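Local coordinates for protein CdiI (Burkholderia pseudomallei 1026a, PDB 4G6V) that binds the tRNase toxin domain of CdiA as its immunity protein, probably neutralising it in contact-dependent growth inhibition, at residues I3-A16 / G55-N67. Sequence-based numbering, arbitrary orientation.
Sequences IDLFCYLSIDRGAA and GLVAESFFLVSLN
The ring of Phe6 has Leu63 CD1 over one face, 3.6 Å from its centroid in a CH-pi contact, while the ring of Phe61 approaches Phe6 obliquely, the planes at 65°. Phe61 also turns an edge toward one face of Tyr8, centroids 5.2 Å apart, and the methyl of Ala58 sits at the edge of the Tyr8 ring. Swinging CG of Phe61 anti to its backbone N (chi1 166°) carries that ring back across Cys7 O to lie against both Phe6 and Tyr8, the three rings forming an aromatic cluster. On the other side of the sheet, Phe62 takes the less common first torsion, 70°, with CG between the backbone N and the carbonyl carbon. Its ring consequently folds over the neighbouring strand and rests one face on Cys7 CB, 3.6 Å from the centroid; Cys7 SG adds an oblique sulfur-aromatic contact, and Leu9 CD1 and Val64 CG2 lie at the ring edge.

The pairing shows how two neighbouring inner strands of a five-stranded antiparallel sheet present different residues to its two faces. Strands 4-9 and 60-66 run side by side, with strand 35-42 flanking the latter and 91-95 the former. Cys7 and Val64 face Leu82 of helix 75-84, whereas Phe6 and Leu63 pack against the CdiA toxin chain. On this toxin-facing side, Asp4 OD2 forms a salt bridge with Lys121 of the toxin chain.

A classic beta bulge ends the ladder: Leu9 O accepts Glu59 N at 2.8 Å and, weakly, Ser60 N at 3.3 Å. Beyond it Ser60 OG donates to Ile11 O (2.8 Å) from above the carbonyl plane, tying the strand to the turn where Asp12 is the N-cap residue of helix 13-26.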
loop_
_atom_site.group_PDB
_atom_site.type_symbol
_atom_site.label_atom_id
_atom_site.label_comp_id
_atom_site.label_asym_id
_atom_site.label_seq_id
_atom_site.Cartn_x
_atom_site.Cartn_y
_atom_site.Cartn_z
ATOM N N ILE B 3 1.670 3.143 2.904
ATOM C CA ILE B 3 1.864 3.555 1.513
ATOM C C ILE B 3 2.798 2.627 0.741
ATOM O O ILE B 3 3.923 2.351 1.164
ATOM C CB ILE B 3 2.311 5.022 1.413
ATOM C CG1 ILE B 3 1.115 5.935 1.688
ATOM C CG2 ILE B 3 2.844 5.314 0.061
ATOM C CD1 ILE B 3 1.495 7.390 1.932
ATOM N N ASP B 4 2.310 2.138 -0.390
ATOM C CA ASP B 4 3.060 1.163 -1.164
ATOM C C ASP B 4 3.172 1.578 -2.627
ATOM O O ASP B 4 2.180 1.922 -3.266
ATOM C CB ASP B 4 2.410 -0.226 -1.051
ATOM C CG ASP B 4 2.550 -0.822 0.343
ATOM O OD1 ASP B 4 3.646 -0.681 0.933
ATOM O OD2 ASP B 4 1.574 -1.419 0.854
ATOM N N LEU B 5 4.391 1.536 -3.147
ATOM C CA LEU B 5 4.628 1.704 -4.574
ATOM C C LEU B 5 4.538 0.338 -5.264
ATOM O O LEU B 5 5.299 -0.587 -4.959
ATOM C CB LEU B 5 5.982 2.390 -4.812
ATOM C CG LEU B 5 6.128 3.759 -4.111
ATOM C CD1 LEU B 5 7.495 4.396 -4.319
ATOM C CD2 LEU B 5 5.026 4.734 -4.529
ATOM N N PHE B 6 3.554 0.215 -6.145
ATOM C CA PHE B 6 3.388 -0.967 -6.964
ATOM C C PHE B 6 4.246 -0.800 -8.202
ATOM O O PHE B 6 4.041 0.121 -8.972
ATOM C CB PHE B 6 1.935 -1.116 -7.376
ATOM C CG PHE B 6 1.108 -1.804 -6.366
ATOM C CD1 PHE B 6 0.433 -2.970 -6.676
ATOM C CD2 PHE B 6 1.025 -1.314 -5.077
ATOM C CE1 PHE B 6 -0.329 -3.629 -5.702
ATOM C CE2 PHE B 6 0.257 -1.965 -4.101
ATOM C CZ PHE B 6 -0.411 -3.120 -4.417
ATOM N N CYS B 7 5.206 -1.685 -8.399
ATOM C CA CYS B 7 6.189 -1.505 -9.450
ATOM C C CYS B 7 6.089 -2.654 -10.393
ATOM O O CYS B 7 6.349 -3.779 -10.018
ATOM C CB CYS B 7 7.595 -1.474 -8.854
ATOM S SG CYS B 7 7.842 -0.128 -7.665
ATOM N N TYR B 8 5.692 -2.372 -11.615
ATOM C CA TYR B 8 5.678 -3.370 -12.679
ATOM C C TYR B 8 6.874 -3.221 -13.621
ATOM O O TYR B 8 7.261 -2.098 -13.994
ATOM C CB TYR B 8 4.393 -3.258 -13.487
ATOM C CG TYR B 8 3.155 -3.186 -12.641
ATOM C CD1 TYR B 8 2.269 -4.241 -12.605
ATOM C CD2 TYR B 8 2.876 -2.053 -11.866
ATOM C CE1 TYR B 8 1.125 -4.182 -11.832
ATOM C CE2 TYR B 8 1.730 -1.978 -11.099
ATOM C CZ TYR B 8 0.858 -3.049 -11.085
ATOM O OH TYR B 8 -0.284 -3.001 -10.323
ATOM N N LEU B 9 7.441 -4.364 -14.011
ATOM C CA LEU B 9 8.610 -4.391 -14.879
ATOM C C LEU B 9 8.372 -5.204 -16.137
ATOM O O LEU B 9 7.654 -6.203 -16.129
ATOM C CB LEU B 9 9.824 -4.954 -14.141
ATOM C CG LEU B 9 10.401 -4.175 -12.959
ATOM C CD1 LEU B 9 11.492 -4.984 -12.299
ATOM C CD2 LEU B 9 10.935 -2.815 -13.392
ATOM N N SER B 10 8.997 -4.781 -17.227
ATOM C CA SER B 10 8.888 -5.502 -18.477
ATOM C C SER B 10 9.865 -6.684 -18.473
ATOM O O SER B 10 9.638 -7.669 -19.163
ATOM C CB SER B 10 9.149 -4.569 -19.650
ATOM O OG SER B 10 10.521 -4.230 -19.711
ATOM N N ILE B 11 10.931 -6.593 -17.673
ATOM C CA ILE B 11 11.937 -7.666 -17.580
ATOM C C ILE B 11 11.500 -8.829 -16.677
ATOM O O ILE B 11 10.560 -8.712 -15.903
ATOM C CB ILE B 11 13.324 -7.135 -17.127
ATOM C CG1 ILE B 11 13.243 -6.487 -15.750
ATOM C CG2 ILE B 11 13.825 -6.101 -18.097
ATOM C CD1 ILE B 11 14.582 -6.091 -15.189
ATOM N N ASP B 12 12.186 -9.962 -16.783
ATOM C CA ASP B 12 11.823 -11.143 -15.988
ATOM C C ASP B 12 12.286 -11.041 -14.529
ATOM O O ASP B 12 13.063 -10.149 -14.156
ATOM C CB ASP B 12 12.319 -12.431 -16.645
ATOM C CG ASP B 12 13.835 -12.571 -16.590
ATOM O OD1 ASP B 12 14.346 -13.719 -16.603
ATOM O OD2 ASP B 12 14.517 -11.526 -16.526
ATOM N N ARG B 13 11.776 -11.949 -13.710
ATOM C CA ARG B 13 11.953 -11.870 -12.269
ATOM C C ARG B 13 13.429 -11.863 -11.848
ATOM O O ARG B 13 13.885 -10.954 -11.147
ATOM C CB ARG B 13 11.184 -13.000 -11.602
ATOM C CG ARG B 13 11.282 -12.995 -10.110
ATOM C CD ARG B 13 11.013 -14.358 -9.563
ATOM N NE ARG B 13 11.913 -15.328 -10.185
ATOM C CZ ARG B 13 13.228 -15.384 -9.951
ATOM N NH1 ARG B 13 13.788 -14.507 -9.115
ATOM N NH2 ARG B 13 13.985 -16.308 -10.551
ATOM N N GLY B 14 14.177 -12.862 -12.310
ATOM C CA GLY B 14 15.595 -12.986 -11.998
ATOM C C GLY B 14 16.419 -11.743 -12.299
ATOM O O GLY B 14 17.168 -11.258 -11.444
ATOM N N ALA B 15 16.285 -11.226 -13.517
ATOM C CA ALA B 15 17.017 -10.031 -13.921
ATOM C C ALA B 15 16.607 -8.847 -13.057
ATOM O O ALA B 15 17.456 -8.087 -12.575
ATOM C CB ALA B 15 16.782 -9.726 -15.415
ATOM N N ALA B 16 15.295 -8.703 -12.868
ATOM C CA ALA B 16 14.738 -7.643 -12.032
ATOM C C ALA B 16 15.439 -7.622 -10.681
ATOM O O ALA B 16 15.847 -6.566 -10.179
ATOM C CB ALA B 16 13.230 -7.845 -11.850
ATOM N N GLY B 55 0.072 1.182 -20.429
ATOM C CA GLY B 55 1.041 1.105 -21.505
ATOM C C GLY B 55 2.033 -0.048 -21.499
ATOM O O GLY B 55 2.671 -0.304 -22.522
ATOM N N LEU B 56 2.149 -0.752 -20.372
ATOM C CA LEU B 56 3.263 -1.675 -20.143
ATOM C C LEU B 56 2.857 -3.136 -20.115
ATOM O O LEU B 56 1.863 -3.505 -19.490
ATOM C CB LEU B 56 3.979 -1.321 -18.838
ATOM C CG LEU B 56 5.172 -2.168 -18.409
ATOM C CD1 LEU B 56 6.442 -1.549 -18.907
ATOM C CD2 LEU B 56 5.222 -2.224 -16.930
ATOM N N VAL B 57 3.643 -3.953 -20.810
ATOM C CA VAL B 57 3.595 -5.416 -20.733
ATOM C C VAL B 57 4.492 -5.910 -19.579
ATOM O O VAL B 57 5.716 -5.960 -19.701
ATOM C CB VAL B 57 4.082 -6.043 -22.076
ATOM C CG1 VAL B 57 3.871 -7.559 -22.094
ATOM C CG2 VAL B 57 3.379 -5.388 -23.253
ATOM N N ALA B 58 3.888 -6.259 -18.454
ATOM C CA ALA B 58 4.666 -6.626 -17.264
ATOM C C ALA B 58 4.982 -8.120 -17.215
ATOM O O ALA B 58 4.119 -8.955 -17.499
ATOM C CB ALA B 58 3.941 -6.189 -15.977
ATOM N N GLU B 59 6.225 -8.444 -16.867
ATOM C CA GLU B 59 6.620 -9.831 -16.603
ATOM C C GLU B 59 6.849 -10.058 -15.120
ATOM O O GLU B 59 6.527 -11.120 -14.592
ATOM C CB GLU B 59 7.880 -10.213 -17.367
ATOM C CG GLU B 59 7.686 -10.203 -18.875
ATOM C CD GLU B 59 6.534 -11.100 -19.338
ATOM O OE1 GLU B 59 6.249 -12.122 -18.667
ATOM O OE2 GLU B 59 5.920 -10.783 -20.385
ATOM N N SER B 60 7.402 -9.055 -14.451
ATOM C CA SER B 60 7.629 -9.148 -13.021
ATOM C C SER B 60 7.013 -7.947 -12.274
ATOM O O SER B 60 6.630 -6.932 -12.866
ATOM C CB SER B 60 9.124 -9.324 -12.717
ATOM O OG SER B 60 9.897 -8.261 -13.253
ATOM N N PHE B 61 6.900 -8.093 -10.965
ATOM C CA PHE B 61 6.276 -7.098 -10.118
ATOM C C PHE B 61 6.979 -7.120 -8.760
ATOM O O PHE B 61 7.409 -8.173 -8.276
ATOM C CB PHE B 61 4.800 -7.443 -9.918
ATOM C CG PHE B 61 4.165 -6.688 -8.807
ATOM C CD1 PHE B 61 3.476 -5.522 -9.055
ATOM C CD2 PHE B 61 4.280 -7.125 -7.497
ATOM C CE1 PHE B 61 2.897 -4.811 -8.011
ATOM C CE2 PHE B 61 3.703 -6.420 -6.450
ATOM C CZ PHE B 61 3.010 -5.266 -6.699
ATOM N N PHE B 62 7.119 -5.963 -8.142
ATOM C CA PHE B 62 7.565 -5.963 -6.763
ATOM C C PHE B 62 6.998 -4.736 -6.059
ATOM O O PHE B 62 6.485 -3.810 -6.702
ATOM C CB PHE B 62 9.088 -5.996 -6.673
ATOM C CG PHE B 62 9.728 -4.734 -7.123
ATOM C CD1 PHE B 62 9.798 -3.637 -6.266
ATOM C CD2 PHE B 62 10.233 -4.617 -8.405
ATOM C CE1 PHE B 62 10.364 -2.431 -6.679
ATOM C CE2 PHE B 62 10.800 -3.407 -8.831
ATOM C CZ PHE B 62 10.863 -2.309 -7.957
ATOM N N LEU B 63 7.085 -4.736 -4.738
ATOM C CA LEU B 63 6.475 -3.693 -3.945
ATOM C C LEU B 63 7.541 -2.910 -3.185
ATOM O O LEU B 63 8.566 -3.465 -2.778
ATOM C CB LEU B 63 5.471 -4.324 -2.995
ATOM C CG LEU B 63 4.304 -3.487 -2.482
ATOM C CD1 LEU B 63 3.462 -3.014 -3.648
ATOM C CD2 LEU B 63 3.457 -4.302 -1.487
ATOM N N VAL B 64 7.308 -1.607 -3.034
ATOM C CA VAL B 64 8.142 -0.751 -2.189
ATOM C C VAL B 64 7.260 -0.088 -1.124
ATOM O O VAL B 64 6.391 0.712 -1.437
ATOM C CB VAL B 64 8.882 0.344 -2.998
ATOM C CG1 VAL B 64 9.822 1.156 -2.112
ATOM C CG2 VAL B 64 9.681 -0.274 -4.101
ATOM N N SER B 65 7.482 -0.439 0.135
ATOM C CA SER B 65 6.684 0.094 1.226
ATOM C C SER B 65 7.360 1.258 1.901
ATOM O O SER B 65 8.580 1.259 2.086
ATOM C CB SER B 65 6.416 -0.989 2.254
ATOM O OG SER B 65 5.509 -1.942 1.718
ATOM N N LEU B 66 6.553 2.253 2.254
ATOM C CA LEU B 66 7.024 3.389 3.020
ATOM C C LEU B 66 7.046 2.945 4.486
ATOM O O LEU B 66 5.997 2.808 5.145
ATOM C CB LEU B 66 6.119 4.609 2.806
ATOM C CG LEU B 66 6.421 5.867 3.635
ATOM C CD1 LEU B 66 7.725 6.538 3.188
ATOM C CD2 LEU B 66 5.240 6.871 3.633
ATOM N N ASN B 67 8.249 2.687 4.989
ATOM C CA ASN B 67 8.390 2.170 6.336
ATOM C C ASN B 67 8.591 3.255 7.384
ATOM O O ASN B 67 8.233 3.081 8.533
ATOM C CB ASN B 67 9.537 1.173 6.403
ATOM C CG ASN B 67 9.388 0.223 7.544
ATOM O OD1 ASN B 67 8.296 -0.299 7.792
ATOM N ND2 ASN B 67 10.477 -0.011 8.262
HETATM O O HOH W 1 9.221 -12.879 -14.346
#